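Local coordinates for putative fructose-bisphosphate aldolase (Coccidioides immitis, PDB 3PM6), which is a putative zinc-containing class II aldolase built on a TIM-barrel fold and found here as an assembly of two chains, at residues Ile44-His49 and Ala285-Met290; Phe27-Ile32 and Pro53-Leu58; Val259-Glu264 and Glu276-Ala281. All coordinates share one frame; numbering follows the deposited sequence.

Interaction 1: Ile44-His49 and Ala285-Met290; sequences IRAAEH and AVEKIM
His49 and Glu287 meet across two outer helices of the TIM barrel, 37-49 and 271-292, which pack side by side against the parallel sheet. The 44-49 and 285-290 segments run in roughly the same direction and cross at a moderate angle, with axes 9.0 Å apart at closest approach. At the outer edge the imidazole of His49 donates from ND1 to Glu287 OE2 at 2.7 Å, with an N-H...O angle of 159°. The oxygen lies almost in the ring plane, whereas the nitrogen reaches it from above the carboxylate plane, and the two planes are turned 38° against each other. His49 swings its CG away from the backbone N (chi1 -174°), and the Glu287 chain, extended beyond CG, brings its carboxylate across to the ring edge. Two donors, His49 ND1 and, from one turn earlier, Gln283 NE2, share OE2, which would limit rotation of the carboxylate. This shared bonding would probably favour the charged form of Glu287.

Inward from this polar pair the contact becomes apolar. Ala46 points at the other helix, and its small CB lets the backbones draw together: the CA atoms of Ala46 and Glu287 are 5.5 Å apart. Ala46 CB sits against Val286 CG1 at 3.4 Å, a tight approach, and also lies 3.7 Å from Glu287 CG, so the aliphatic part of the glutamate joins the packing. Val286 in turn rests on Ile32 of the barrel wall. Met290 runs out with CG beside its backbone N and the rest of the chain extended, passing its sulfur by Ala46 and ending with CE 3.4 Å from Ala47 CA.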
ATOM      1  N   ILE A  44       2.397 -11.515   3.728  1.00 19.00           N
ATOM      2  CA  ILE A  44       1.395 -11.947   4.714  1.00 20.33           C
ATOM      3  C   ILE A  44       0.794 -13.293   4.292  1.00 20.03           C
ATOM      4  O   ILE A  44       0.644 -14.159   5.115  1.00 20.73           O
ATOM      5  CB  ILE A  44       0.202 -10.944   4.854  1.00 20.94           C
ATOM      6  CG1 ILE A  44       0.676  -9.498   5.127  1.00 23.55           C
ATOM      7  CG2 ILE A  44      -0.766 -11.429   5.944  1.00 22.07           C
ATOM      8  CD1 ILE A  44       1.592  -9.349   6.290  1.00 25.41           C
ATOM      9  N   ARG A  45       0.451 -13.444   3.013  1.00 20.22           N
ATOM     10  CA  ARG A  45      -0.218 -14.665   2.553  1.00 22.54           C
ATOM     11  C   ARG A  45       0.736 -15.856   2.606  1.00 22.50           C
ATOM     12  O   ARG A  45       0.374 -16.943   3.089  1.00 23.07           O
ATOM     13  CB  ARG A  45      -0.720 -14.498   1.125  1.00 22.50           C
ATOM     14  CG  ARG A  45      -2.049 -13.861   1.003  1.00 23.43           C
ATOM     15  CD  ARG A  45      -2.263 -13.510  -0.461  1.00 24.91           C
ATOM     16  NE  ARG A  45      -3.276 -12.473  -0.587  1.00 28.27           N
ATOM     17  CZ  ARG A  45      -3.900 -12.160  -1.716  1.00 31.05           C
ATOM     18  NH1 ARG A  45      -3.642 -12.801  -2.854  1.00 29.86           N
ATOM     19  NH2 ARG A  45      -4.813 -11.207  -1.696  1.00 33.31           N
ATOM     20  N   ALA A  46       1.953 -15.639   2.109  1.00 21.52           N
ATOM     21  CA  ALA A  46       2.978 -16.674   2.112  1.00 21.42           C
ATOM     22  C   ALA A  46       3.246 -17.116   3.530  1.00 21.16           C
ATOM     23  O   ALA A  46       3.230 -18.296   3.808  1.00 21.99           O
ATOM     24  CB  ALA A  46       4.269 -16.174   1.451  1.00 20.36           C
ATOM     25  N   ALA A  47       3.431 -16.159   4.431  1.00 21.69           N
ATOM     26  CA  ALA A  47       3.718 -16.433   5.829  1.00 21.63           C
ATOM     27  C   ALA A  47       2.564 -17.174   6.523  1.00 23.06           C
ATOM     28  O   ALA A  47       2.790 -18.082   7.331  1.00 21.91           O
ATOM     29  CB  ALA A  47       4.033 -15.119   6.587  1.00 21.38           C
ATOM     30  N   GLU A  48       1.332 -16.781   6.239  1.00 24.54           N
ATOM     31  CA  GLU A  48       0.214 -17.487   6.878  1.00 26.43           C
ATOM     32  C   GLU A  48       0.051 -18.861   6.251  1.00 27.00           C
ATOM     33  O   GLU A  48      -0.138 -19.840   6.976  1.00 28.37           O
ATOM     34  CB  GLU A  48      -1.059 -16.674   6.832  1.00 26.50           C
ATOM     35  CG  GLU A  48      -1.034 -15.478   7.829  1.00 28.98           C
ATOM     36  CD  GLU A  48      -2.249 -14.566   7.696  1.00 30.82           C
ATOM     37  OE1 GLU A  48      -2.989 -14.682   6.692  1.00 29.69           O
ATOM     38  OE2 GLU A  48      -2.460 -13.724   8.591  1.00 32.51           O
ATOM     39  N   HIS A  49       0.170 -18.948   4.925  1.00 26.46           N
ATOM     40  CA  HIS A  49       0.055 -20.242   4.253  1.00 26.78           C
ATOM     41  C   HIS A  49       1.082 -21.250   4.811  1.00 26.46           C
ATOM     42  O   HIS A  49       0.718 -22.380   5.154  1.00 25.87           O
ATOM     43  CB  HIS A  49       0.152 -20.105   2.725  1.00 26.41           C
ATOM     44  CG  HIS A  49      -0.107 -21.381   1.982  1.00 29.64           C
ATOM     45  ND1 HIS A  49       0.583 -21.737   0.838  1.00 29.47           N
ATOM     46  CD2 HIS A  49      -0.972 -22.401   2.231  1.00 30.99           C
ATOM     47  CE1 HIS A  49       0.170 -22.928   0.429  1.00 28.63           C
ATOM     48  NE2 HIS A  49      -0.782 -23.342   1.246  1.00 30.90           N
ATOM     49  N   ALA A 285       7.400 -17.041  -4.795  1.00 17.57           N
ATOM     50  CA  ALA A 285       8.830 -16.778  -4.547  1.00 17.36           C
ATOM     51  C   ALA A 285       9.148 -16.680  -3.037  1.00 17.90           C
ATOM     52  O   ALA A 285      10.150 -17.222  -2.564  1.00 18.41           O
ATOM     53  CB  ALA A 285       9.313 -15.529  -5.307  1.00 16.32           C
ATOM     54  N   VAL A 286       8.268 -16.036  -2.279  1.00 18.33           N
ATOM     55  CA  VAL A 286       8.455 -15.948  -0.820  1.00 18.23           C
ATOM     56  C   VAL A 286       8.398 -17.333  -0.201  1.00 18.39           C
ATOM     57  O   VAL A 286       9.299 -17.700   0.562  1.00 19.62           O
ATOM     58  CB  VAL A 286       7.434 -14.965  -0.148  1.00 17.85           C
ATOM     59  CG1 VAL A 286       7.507 -14.988   1.356  1.00 15.80           C
ATOM     60  CG2 VAL A 286       7.704 -13.568  -0.610  1.00 18.64           C
ATOM     61  N   GLU A 287       7.367 -18.108  -0.540  1.00 18.65           N
ATOM     62  CA  GLU A 287       7.231 -19.489  -0.029  1.00 18.80           C
ATOM     63  C   GLU A 287       8.459 -20.343  -0.251  1.00 18.45           C
ATOM     64  O   GLU A 287       8.816 -21.113   0.623  1.00 20.50           O
ATOM     65  CB  GLU A 287       5.969 -20.190  -0.577  1.00 18.55           C
ATOM     66  CG  GLU A 287       4.658 -19.487  -0.099  1.00 20.87           C
ATOM     67  CD  GLU A 287       3.365 -20.229  -0.456  1.00 21.31           C
ATOM     68  OE1 GLU A 287       3.447 -21.245  -1.173  1.00 23.57           O
ATOM     69  OE2 GLU A 287       2.270 -19.799   0.008  1.00 19.39           O
ATOM     70  N   LYS A 288       9.118 -20.211  -1.393  1.00 18.77           N
ATOM     71  CA  LYS A 288      10.333 -21.005  -1.657  1.00 19.31           C
ATOM     72  C   LYS A 288      11.467 -20.617  -0.715  1.00 18.92           C
ATOM     73  O   LYS A 288      12.190 -21.496  -0.216  1.00 19.50           O
ATOM     74  CB  LYS A 288      10.810 -20.936  -3.127  1.00 18.68           C
ATOM     75  N   ILE A 289      11.613 -19.320  -0.457  1.00 19.01           N
ATOM     76  CA  ILE A 289      12.614 -18.847   0.501  1.00 18.69           C
ATOM     77  C   ILE A 289      12.324 -19.490   1.847  1.00 18.79           C
ATOM     78  O   ILE A 289      13.222 -20.056   2.472  1.00 20.38           O
ATOM     79  CB  ILE A 289      12.608 -17.271   0.679  1.00 19.16           C
ATOM     80  CG1 ILE A 289      13.017 -16.546  -0.633  1.00 19.97           C
ATOM     81  CG2 ILE A 289      13.437 -16.861   1.928  1.00 15.50           C
ATOM     82  CD1 ILE A 289      14.449 -16.857  -1.103  1.00 20.08           C
ATOM     83  N   MET A 290      11.068 -19.428   2.282  1.00 18.78           N
ATOM     84  CA  MET A 290      10.690 -19.966   3.598  1.00 19.23           C
ATOM     85  C   MET A 290      11.094 -21.442   3.776  1.00 19.79           C
ATOM     86  O   MET A 290      11.645 -21.848   4.814  1.00 18.77           O
ATOM     87  CB  MET A 290       9.175 -19.773   3.812  1.00 19.36           C
ATOM     88  CG  MET A 290       8.774 -18.312   4.096  1.00 18.43           C
ATOM     89  SD  MET A 290       7.004 -17.955   4.009  1.00 16.96           S
ATOM     90  CE  MET A 290       6.997 -16.284   4.787  1.00 19.24           C
TER

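Interaction 2: Phe27-Ile32 and Pro53-Leu58; sequences FAIPAI and PAMILL
Pro30 O accepts the first hydrogen bond between the two strands, from Met55 N at 2.9 Å. Met55 then returns a bond through its own carbonyl, Ile32 N lying 3.0 Å from Met55 O. The third runs from Leu57 N to Ile32 O at 2.9 Å.

On the face carrying Ala31 and Met55, Leu57 CD1 presses on Ala31 CB at 3.5 Å, which is close for two methyl carbons. Ile29 sends its two branches to different partners. CG2, anti to the backbone N, meets Met55 CG at 3.7 Å, while CD1 reaches Pro53 CG, the Ile29 and Pro53 side chains crossing at about a right angle. Pro53 CG also lies 4.0 Å from Phe27 CE2, near the plane of the ring and at its edge. These are neighbouring parallel strands of the TIM barrel, 29-33 and 54-58, joined through helix 37-49 as a beta-alpha-beta unit.

Farther out, strand 245-250 bonds to Ile29 and Ala31 on the other edge of 29-33 and so closes the barrel, while strand 85-92 flanks 54-58. Leu19 and Ala22 of helix 16-24 pack on Met55 and Ile29, respectively. Leu57 touches His88 and Asp90, and its side chain lies about 7 Å from the bound zinc ion.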
ATOM      1  N   PHE A  27      16.960 -21.916  12.338  1.00 27.19           N
ATOM      2  CA  PHE A  27      16.447 -21.446  11.054  1.00 25.21           C
ATOM      3  C   PHE A  27      16.673 -19.947  10.958  1.00 23.67           C
ATOM      4  O   PHE A  27      17.263 -19.358  11.878  1.00 23.25           O
ATOM      5  CB  PHE A  27      14.992 -21.864  10.831  1.00 25.39           C
ATOM      6  CG  PHE A  27      14.014 -21.221  11.781  1.00 25.17           C
ATOM      7  CD1 PHE A  27      13.882 -21.689  13.100  1.00 24.98           C
ATOM      8  CD2 PHE A  27      13.216 -20.154  11.351  1.00 24.21           C
ATOM      9  CE1 PHE A  27      12.984 -21.083  13.970  1.00 25.05           C
ATOM     10  CE2 PHE A  27      12.312 -19.550  12.206  1.00 23.38           C
ATOM     11  CZ  PHE A  27      12.202 -19.998  13.521  1.00 24.90           C
ATOM     12  N   ALA A  28      16.253 -19.343   9.844  1.00 22.34           N
ATOM     13  CA  ALA A  28      16.307 -17.883   9.696  1.00 21.07           C
ATOM     14  C   ALA A  28      14.934 -17.316   9.338  1.00 20.80           C
ATOM     15  O   ALA A  28      14.103 -17.998   8.728  1.00 19.50           O
ATOM     16  CB  ALA A  28      17.352 -17.471   8.684  1.00 19.62           C
ATOM     17  N   ILE A  29      14.712 -16.071   9.768  1.00 20.63           N
ATOM     18  CA  ILE A  29      13.511 -15.307   9.488  1.00 20.09           C
ATOM     19  C   ILE A  29      13.643 -14.801   8.046  1.00 19.02           C
ATOM     20  O   ILE A  29      14.691 -14.276   7.672  1.00 18.88           O
ATOM     21  CB  ILE A  29      13.433 -14.089  10.467  1.00 21.08           C
ATOM     22  CG1 ILE A  29      13.411 -14.569  11.927  1.00 19.91           C
ATOM     23  CG2 ILE A  29      12.252 -13.140  10.139  1.00 20.53           C
ATOM     24  CD1 ILE A  29      12.272 -15.590  12.289  1.00 20.77           C
ATOM     25  N   PRO A  30      12.605 -15.008   7.218  1.00 17.93           N
ATOM     26  CA  PRO A  30      12.659 -14.435   5.871  1.00 17.03           C
ATOM     27  C   PRO A  30      12.355 -12.947   5.953  1.00 15.72           C
ATOM     28  O   PRO A  30      11.325 -12.588   6.461  1.00 14.89           O
ATOM     29  CB  PRO A  30      11.530 -15.165   5.116  1.00 17.39           C
ATOM     30  CG  PRO A  30      10.546 -15.631   6.208  1.00 18.12           C
ATOM     31  CD  PRO A  30      11.358 -15.769   7.491  1.00 17.77           C
ATOM     32  N   ALA A  31      13.265 -12.103   5.481  1.00 15.10           N
ATOM     33  CA  ALA A  31      13.121 -10.636   5.571  1.00 13.89           C
ATOM     34  C   ALA A  31      13.016 -10.080   4.154  1.00 13.25           C
ATOM     35  O   ALA A  31      14.021  -9.884   3.469  1.00 14.98           O
ATOM     36  CB  ALA A  31      14.320 -10.035   6.302  1.00 12.67           C
ATOM     37  N   ILE A  32      11.797  -9.865   3.694  1.00 13.44           N
ATOM     38  CA  ILE A  32      11.536  -9.641   2.276  1.00 12.05           C
ATOM     39  C   ILE A  32      11.322  -8.185   2.016  1.00 12.77           C
ATOM     40  O   ILE A  32      10.388  -7.586   2.571  1.00 12.93           O
ATOM     41  CB  ILE A  32      10.224 -10.413   1.845  1.00 12.13           C
ATOM     42  CG1 ILE A  32      10.236 -11.853   2.381  1.00 11.61           C
ATOM     43  CG2 ILE A  32       9.983 -10.319   0.337  1.00 10.11           C
ATOM     44  CD1 ILE A  32      11.398 -12.691   1.878  1.00 12.76           C
ATOM     45  N   PRO A  53       6.969 -17.212  10.495  1.00 20.05           N
ATOM     46  CA  PRO A  53       7.283 -15.837  10.814  1.00 19.91           C
ATOM     47  C   PRO A  53       7.872 -15.175   9.566  1.00 19.11           C
ATOM     48  O   PRO A  53       8.263 -15.876   8.632  1.00 18.50           O
ATOM     49  CB  PRO A  53       8.367 -15.991  11.866  1.00 19.94           C
ATOM     50  CG  PRO A  53       9.075 -17.275  11.456  1.00 19.56           C
ATOM     51  CD  PRO A  53       7.887 -18.140  11.179  1.00 20.61           C
ATOM     52  N   ALA A  54       7.907 -13.843   9.539  1.00 18.82           N
ATOM     53  CA  ALA A  54       8.476 -13.099   8.409  1.00 17.38           C
ATOM     54  C   ALA A  54       8.745 -11.690   8.838  1.00 16.76           C
ATOM     55  O   ALA A  54       8.329 -11.283   9.896  1.00 17.51           O
ATOM     56  CB  ALA A  54       7.511 -13.086   7.172  1.00 16.99           C
ATOM     57  N   MET A  55       9.466 -10.945   8.013  1.00 15.99           N
ATOM     58  CA  MET A  55       9.600  -9.524   8.227  1.00 16.07           C
ATOM     59  C   MET A  55       9.325  -8.844   6.910  1.00 15.15           C
ATOM     60  O   MET A  55       9.710  -9.337   5.839  1.00 15.33           O
ATOM     61  CB  MET A  55      11.003  -9.166   8.750  1.00 15.84           C
ATOM     62  CG  MET A  55      11.267  -9.602  10.180  1.00 16.88           C
ATOM     63  SD  MET A  55      12.964  -9.155  10.757  1.00 17.88           S
ATOM     64  CE  MET A  55      12.787  -9.640  12.486  1.00 19.73           C
ATOM     65  N   ILE A  56       8.660  -7.709   6.984  1.00 14.76           N
ATOM     66  CA  ILE A  56       8.433  -6.896   5.791  1.00 13.93           C
ATOM     67  C   ILE A  56       9.533  -5.800   5.840  1.00 14.32           C
ATOM     68  O   ILE A  56       9.676  -5.102   6.853  1.00 13.37           O
ATOM     69  CB  ILE A  56       6.990  -6.275   5.801  1.00 13.85           C
ATOM     70  CG1 ILE A  56       5.896  -7.362   5.761  1.00 14.74           C
ATOM     71  CG2 ILE A  56       6.802  -5.230   4.705  1.00 12.23           C
ATOM     72  CD1 ILE A  56       4.513  -6.815   5.948  1.00 20.06           C
ATOM     73  N   LEU A  57      10.323  -5.691   4.767  1.00 13.60           N
ATOM     74  CA  LEU A  57      11.346  -4.654   4.703  1.00 13.24           C
ATOM     75  C   LEU A  57      10.950  -3.522   3.776  1.00 12.95           C
ATOM     76  O   LEU A  57      10.534  -3.761   2.656  1.00 13.80           O
ATOM     77  CB  LEU A  57      12.705  -5.251   4.285  1.00 12.70           C
ATOM     78  CG  LEU A  57      13.511  -5.844   5.442  1.00 12.69           C
ATOM     79  CD1 LEU A  57      12.682  -6.967   6.173  1.00 12.19           C
ATOM     80  CD2 LEU A  57      14.818  -6.420   4.937  1.00  8.40           C
ATOM     81  N   LEU A  58      11.066  -2.281   4.237  1.00 13.49           N
ATOM     82  CA  LEU A  58      10.855  -1.137   3.358  1.00 14.14           C
ATOM     83  C   LEU A  58      12.178  -0.387   3.218  1.00 15.04           C
ATOM     84  O   LEU A  58      13.005  -0.451   4.128  1.00 13.61           O
ATOM     85  CB  LEU A  58       9.757  -0.221   3.918  1.00 14.76           C
ATOM     86  CG  LEU A  58       8.318  -0.776   3.898  1.00 12.62           C
ATOM     87  CD1 LEU A  58       7.472   0.179   4.709  1.00 12.08           C
ATOM     88  CD2 LEU A  58       7.755  -0.875   2.437  1.00 10.79           C
TER

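Interaction 3: Val259-Glu264 and Glu276-Ala281; sequences VKVMRE and EEVTNA
Two valine rotamers set up this contact. Val261 holds CG1 anti to its backbone N (chi1 173°), with CG2 beside that nitrogen, and the two branches spread along the facing helix, toward Glu277 and Ala281. Val278 takes a different rotamer (chi1 -65°), with CG1 anti to its carbonyl carbon and beside its own N, directing this methyl at the CB-CG1 side of Val261. Val278 CG1 consequently lies 3.6 Å from Val261 CB and equally near Val261 CG1, the side chains crossing obliquely.

The two branches of Val261 then part. CG1 continues to Glu277 CB at 3.8 Å, so it is the aliphatic root of the glutamate that packs. CG2 leans in the other direction to Ala281 CB, 4.0 Å away and one helical turn along from Glu277. Met262 points to the flank of its helix, but a bend at chi2 folds the chain back until CE reaches Val278 CG1 at 4.0 Å, the Met262 and Val278 side chains crossing at about a right angle. That one methyl is therefore approached by both Val261 and Met262. All side-chain contacts here are between carbons, while Glu276 of the same helix bonds to Trp61 of the second subunit and Thr279 to Tyr65 of that subunit. Met262 in turn packs on Tyr258 of the second subunit.

Val261 and Val278 mark the closest backbone approach, their CA atoms 5.9 Å apart. The segments 259-264 and 276-281 run nearly antiparallel, with axes 9.0 Å apart at closest approach and directions 150° from each other, forming a helical hairpin of 252-265 and 271-292 that follows the last strand of the TIM barrel.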
ATOM      1  N   VAL A 259       7.981  -7.748 -11.830  1.00 22.74           N
ATOM      2  CA  VAL A 259       8.469  -7.211 -13.082  1.00 22.81           C
ATOM      3  C   VAL A 259       8.114  -8.138 -14.255  1.00 23.44           C
ATOM      4  O   VAL A 259       7.597  -7.675 -15.278  1.00 22.15           O
ATOM      5  CB  VAL A 259       9.982  -6.921 -13.015  1.00 23.10           C
ATOM      6  CG1 VAL A 259      10.526  -6.595 -14.397  1.00 22.93           C
ATOM      7  CG2 VAL A 259      10.245  -5.745 -12.078  1.00 22.37           C
ATOM      8  N   LYS A 260       8.350  -9.436 -14.089  1.00 23.41           N
ATOM      9  CA  LYS A 260       8.055 -10.396 -15.169  1.00 25.10           C
ATOM     10  C   LYS A 260       6.573 -10.422 -15.514  1.00 25.61           C
ATOM     11  O   LYS A 260       6.234 -10.408 -16.679  1.00 25.70           O
ATOM     12  CB  LYS A 260       8.561 -11.819 -14.869  1.00 25.32           C
ATOM     13  N   VAL A 261       5.699 -10.427 -14.506  1.00 26.26           N
ATOM     14  CA  VAL A 261       4.271 -10.461 -14.767  1.00 27.21           C
ATOM     15  C   VAL A 261       3.812  -9.160 -15.458  1.00 28.33           C
ATOM     16  O   VAL A 261       3.068  -9.203 -16.439  1.00 27.52           O
ATOM     17  CB  VAL A 261       3.429 -10.756 -13.497  1.00 27.21           C
ATOM     18  CG1 VAL A 261       1.944 -10.618 -13.798  1.00 27.35           C
ATOM     19  CG2 VAL A 261       3.704 -12.143 -12.995  1.00 27.61           C
ATOM     20  N   MET A 262       4.272  -8.014 -14.956  1.00 28.48           N
ATOM     21  CA  MET A 262       3.936  -6.719 -15.572  1.00 29.73           C
ATOM     22  C   MET A 262       4.480  -6.635 -17.001  1.00 30.90           C
ATOM     23  O   MET A 262       3.779  -6.189 -17.908  1.00 31.73           O
ATOM     24  CB  MET A 262       4.477  -5.541 -14.742  1.00 28.63           C
ATOM     25  CG  MET A 262       3.747  -5.283 -13.428  1.00 29.01           C
ATOM     26  SD  MET A 262       2.047  -4.751 -13.691  1.00 27.71           S
ATOM     27  CE  MET A 262       1.417  -4.608 -12.025  1.00 25.32           C
ATOM     28  N   ARG A 263       5.722  -7.069 -17.197  1.00 31.49           N
ATOM     29  CA  ARG A 263       6.376  -6.988 -18.513  1.00 33.42           C
ATOM     30  C   ARG A 263       5.547  -7.745 -19.550  1.00 33.90           C
ATOM     31  O   ARG A 263       5.273  -7.230 -20.635  1.00 34.54           O
ATOM     32  CB  ARG A 263       7.827  -7.514 -18.439  1.00 33.50           C
ATOM     33  CG  ARG A 263       8.438  -8.005 -19.767  1.00 38.28           C
ATOM     34  CD  ARG A 263       9.975  -8.291 -19.710  1.00 40.67           C
ATOM     35  NE  ARG A 263      10.323  -9.460 -18.886  1.00 42.69           N
ATOM     36  CZ  ARG A 263      11.202  -9.434 -17.879  1.00 42.62           C
ATOM     37  NH1 ARG A 263      11.841  -8.295 -17.583  1.00 40.93           N
ATOM     38  NH2 ARG A 263      11.448 -10.544 -17.180  1.00 38.56           N
ATOM     39  N   GLU A 264       5.111  -8.947 -19.182  1.00 33.78           N
ATOM     40  CA  GLU A 264       4.394  -9.834 -20.097  1.00 34.05           C
ATOM     41  C   GLU A 264       2.882  -9.539 -20.246  1.00 34.39           C
ATOM     42  O   GLU A 264       2.313  -9.759 -21.308  1.00 34.76           O
ATOM     43  CB  GLU A 264       4.605 -11.287 -19.670  1.00 33.44           C
ATOM     44  N   GLU A 276      -3.589  -9.299  -8.959  1.00 22.83           N
ATOM     45  CA  GLU A 276      -3.687 -10.659  -8.458  1.00 23.00           C
ATOM     46  C   GLU A 276      -2.501 -11.498  -8.879  1.00 22.48           C
ATOM     47  O   GLU A 276      -1.917 -12.214  -8.049  1.00 21.56           O
ATOM     48  CB  GLU A 276      -5.008 -11.312  -8.899  1.00 23.17           C
ATOM     49  CG  GLU A 276      -6.257 -10.746  -8.158  1.00 24.92           C
ATOM     50  CD  GLU A 276      -7.610 -11.185  -8.777  1.00 27.21           C
ATOM     51  OE1 GLU A 276      -7.652 -12.112  -9.635  1.00 26.12           O
ATOM     52  OE2 GLU A 276      -8.634 -10.592  -8.395  1.00 27.55           O
ATOM     53  N   GLU A 277      -2.133 -11.394 -10.155  1.00 22.30           N
ATOM     54  CA  GLU A 277      -1.057 -12.224 -10.707  1.00 23.42           C
ATOM     55  C   GLU A 277       0.342 -11.878 -10.147  1.00 22.82           C
ATOM     56  O   GLU A 277       1.096 -12.793  -9.772  1.00 21.67           O
ATOM     57  CB  GLU A 277      -1.107 -12.258 -12.254  1.00 24.28           C
ATOM     58  CG  GLU A 277      -2.351 -13.014 -12.783  1.00 28.24           C
ATOM     59  CD  GLU A 277      -2.258 -13.415 -14.263  1.00 34.16           C
ATOM     60  OE1 GLU A 277      -1.137 -13.430 -14.808  1.00 37.11           O
ATOM     61  OE2 GLU A 277      -3.301 -13.710 -14.883  1.00 34.14           O
ATOM     62  N   VAL A 278       0.658 -10.579 -10.016  1.00 22.52           N
ATOM     63  CA  VAL A 278       1.926 -10.195  -9.406  1.00 22.38           C
ATOM     64  C   VAL A 278       2.019 -10.644  -7.950  1.00 22.58           C
ATOM     65  O   VAL A 278       3.082 -11.058  -7.495  1.00 22.83           O
ATOM     66  CB  VAL A 278       2.276  -8.680  -9.551  1.00 22.88           C
ATOM     67  CG1 VAL A 278       2.500  -8.331 -11.031  1.00 23.26           C
ATOM     68  CG2 VAL A 278       1.212  -7.769  -8.928  1.00 23.26           C
ATOM     69  N   THR A 279       0.903 -10.601  -7.229  1.00 22.01           N
ATOM     70  CA  THR A 279       0.910 -10.991  -5.833  1.00 21.73           C
ATOM     71  C   THR A 279       1.110 -12.510  -5.692  1.00 21.87           C
ATOM     72  O   THR A 279       1.919 -12.952  -4.866  1.00 21.50           O
ATOM     73  CB  THR A 279      -0.388 -10.553  -5.151  1.00 22.10           C
ATOM     74  OG1 THR A 279      -0.608  -9.171  -5.441  1.00 21.96           O
ATOM     75  CG2 THR A 279      -0.301 -10.754  -3.659  1.00 20.57           C
ATOM     76  N   ASN A 280       0.390 -13.286  -6.508  1.00 21.48           N
ATOM     77  CA  ASN A 280       0.561 -14.728  -6.536  1.00 22.60           C
ATOM     78  C   ASN A 280       1.979 -15.140  -6.859  1.00 21.82           C
ATOM     79  O   ASN A 280       2.528 -15.974  -6.180  1.00 22.20           O
ATOM     80  CB  ASN A 280      -0.392 -15.392  -7.541  1.00 23.50           C
ATOM     81  CG  ASN A 280      -1.847 -15.179  -7.187  1.00 25.92           C
ATOM     82  OD1 ASN A 280      -2.164 -14.857  -6.042  1.00 28.43           O
ATOM     83  ND2 ASN A 280      -2.738 -15.313  -8.177  1.00 27.38           N
ATOM     84  N   ALA A 281       2.544 -14.566  -7.916  1.00 20.94           N
ATOM     85  CA  ALA A 281       3.904 -14.855  -8.325  1.00 20.81           C
ATOM     86  C   ALA A 281       4.944 -14.484  -7.236  1.00 19.95           C
ATOM     87  O   ALA A 281       5.888 -15.266  -6.955  1.00 20.05           O
ATOM     88  CB  ALA A 281       4.201 -14.160  -9.628  1.00 19.68           C
TER

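Overall arrangement
Interaction 2 lies deepest, within the barrel wall, where strand-to-strand backbone bonds dominate and every touching residue is buried. Interaction 1 is one layer out, between helices, and grades from apolar packing to a polar pair at the outer edge; it touches interaction 2 directly, as Met290 lies on Pro30 and Ala54, and Ile44 on Ile56. Helix 37-49 of interaction 1 also connects the two strands of interaction 2. Interaction 3 is the most peripheral, partly buried and apolar, its helices bordering the second subunit. It shares helix 271-292 with interaction 1, and Arg45 bridges them by packing on Thr279 and Asn280. Interactions 2 and 3 do not touch, their nearest atoms being about 10 Å apart.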